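Local coordinates for protein L-asparaginase 1 (Escherichia coli, PDB 6NXC) that hydrolyses L-asparagine to L-aspartate and ammonium as a cytoplasmic homotetramer that is switched on allosterically by asparagine, at residues B[330-334]-B[335-339]. The protein carries 1 engineered substitution. Sequence-based numbering, arbitrary orientation.
Sequences HYLLS and QELDT
At the end of helix 322-333, Q335 N gives a hydrogen bond to L332 O at 3.1 Å as the last turn runs out into 335-339. E336 then sits at the centre of an inverse gamma turn, closed by a weak bond from L337 N to Q335 O, and the chain turns toward helix 339-346. The Q335 side chain doubles back over the turn it has just left. A bend at chi2 (-31°) carries its amide round to the helix end, where NE2 donates to Y331 O at 2.8 Å, with the oxygen lying almost in the amide plane. On the way, Q335 CG rests over one face of the Y331 ring, a CH-pi contact 4.1 Å from the centroid, and ring and amide planes are only 17° apart. NE2 also bonds P226 O, so this amide ties the helix end to the neighbouring loop. Cut back to an alanine here, the side chain would lose its amide, and Y331 O and P226 O would probably be left without this donor and part of the tyrosine face uncovered. S334 OG, meanwhile, donates a hydrogen bond to H330 O at 2.6 Å and accepts from T228 N, a second link to that loop. Past the turn, L337 CD1 meets L332 CD2 at 3.6 Å, and both leucines pack on I342 of the next helix. D338 N-caps that helix through T341 N. This is a short connection between two consecutive helices of the C-terminal domain of the asparaginase fold, where a glutamine amide donates back to a carbonyl of the last helical turn, with L332 and the loop residue L337 packed together against the following helix, away from the substrate and activator sites.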
# COMPACT_ATOMS: atom_id res chain seq x y z
N HIS B 330 -4.02 -10.63 31.32
CA HIS B 330 -3.38 -10.02 32.52
C HIS B 330 -4.44 -9.24 33.26
O HIS B 330 -4.61 -9.41 34.52
CB HIS B 330 -2.20 -9.12 32.25
CG HIS B 330 -0.93 -9.93 32.08
ND1 HIS B 330 -0.12 -10.23 33.17
CD2 HIS B 330 -0.29 -10.39 31.01
CE1 HIS B 330 0.89 -10.93 32.72
NE2 HIS B 330 0.83 -11.01 31.42
N TYR B 331 -5.22 -8.44 32.51
CA TYR B 331 -6.25 -7.61 33.14
C TYR B 331 -7.35 -8.47 33.79
O TYR B 331 -7.62 -8.33 34.98
CB TYR B 331 -6.82 -6.63 32.09
CG TYR B 331 -8.14 -6.03 32.47
CD1 TYR B 331 -8.24 -5.10 33.47
CD2 TYR B 331 -9.29 -6.39 31.82
CE1 TYR B 331 -9.45 -4.52 33.82
CE2 TYR B 331 -10.50 -5.87 32.17
CZ TYR B 331 -10.59 -4.94 33.20
OH TYR B 331 -11.81 -4.48 33.49
N LEU B 332 -7.92 -9.40 33.04
CA LEU B 332 -9.07 -10.16 33.55
C LEU B 332 -8.63 -11.12 34.66
O LEU B 332 -9.40 -11.21 35.65
CB LEU B 332 -9.69 -10.94 32.37
CG LEU B 332 -10.47 -10.09 31.38
CD1 LEU B 332 -10.77 -10.93 30.17
CD2 LEU B 332 -11.75 -9.49 31.97
N LEU B 333 -7.46 -11.79 34.58
CA LEU B 333 -7.03 -12.72 35.66
C LEU B 333 -6.75 -11.91 36.93
O LEU B 333 -6.75 -12.51 37.98
CB LEU B 333 -5.75 -13.44 35.27
CG LEU B 333 -5.86 -14.41 34.10
CD1 LEU B 333 -4.54 -14.91 33.58
CD2 LEU B 333 -6.67 -15.57 34.55
N SER B 334 -6.40 -10.65 36.81
CA SER B 334 -6.05 -9.80 37.99
C SER B 334 -7.35 -9.26 38.61
O SER B 334 -7.21 -8.57 39.66
CB SER B 334 -5.14 -8.63 37.57
OG SER B 334 -3.93 -9.12 37.00
N GLN B 335 -8.51 -9.46 37.99
CA GLN B 335 -9.81 -8.85 38.50
C GLN B 335 -10.53 -9.92 39.34
O GLN B 335 -10.08 -11.07 39.46
CB GLN B 335 -10.74 -8.28 37.42
CG GLN B 335 -10.25 -7.13 36.51
CD GLN B 335 -9.27 -6.18 37.18
OE1 GLN B 335 -9.74 -5.39 38.00
NE2 GLN B 335 -7.93 -6.22 36.86
N GLU B 336 -11.61 -9.51 39.99
CA GLU B 336 -12.40 -10.44 40.85
C GLU B 336 -13.40 -11.20 39.96
O GLU B 336 -14.58 -10.94 40.05
CB GLU B 336 -13.10 -9.62 41.94
CG GLU B 336 -12.14 -9.21 43.05
CD GLU B 336 -11.44 -10.30 43.84
OE1 GLU B 336 -10.50 -9.96 44.59
OE2 GLU B 336 -11.81 -11.49 43.73
N LEU B 337 -12.92 -12.11 39.13
CA LEU B 337 -13.78 -12.79 38.14
C LEU B 337 -13.52 -14.29 38.23
O LEU B 337 -12.40 -14.62 38.25
CB LEU B 337 -13.44 -12.28 36.73
CG LEU B 337 -13.63 -10.79 36.55
CD1 LEU B 337 -13.10 -10.32 35.22
CD2 LEU B 337 -15.09 -10.36 36.75
N ASP B 338 -14.53 -15.13 37.99
CA ASP B 338 -14.31 -16.57 37.91
C ASP B 338 -13.93 -16.98 36.46
O ASP B 338 -14.09 -16.18 35.57
CB ASP B 338 -15.55 -17.22 38.53
CG ASP B 338 -16.80 -17.21 37.70
OD1 ASP B 338 -16.72 -16.95 36.51
OD2 ASP B 338 -17.88 -17.48 38.27
N THR B 339 -13.43 -18.17 36.27
CA THR B 339 -12.97 -18.72 34.99
C THR B 339 -14.04 -18.59 33.91
O THR B 339 -13.69 -18.19 32.74
CB THR B 339 -12.41 -20.12 35.15
OG1 THR B 339 -11.30 -20.07 36.05
CG2 THR B 339 -11.83 -20.62 33.85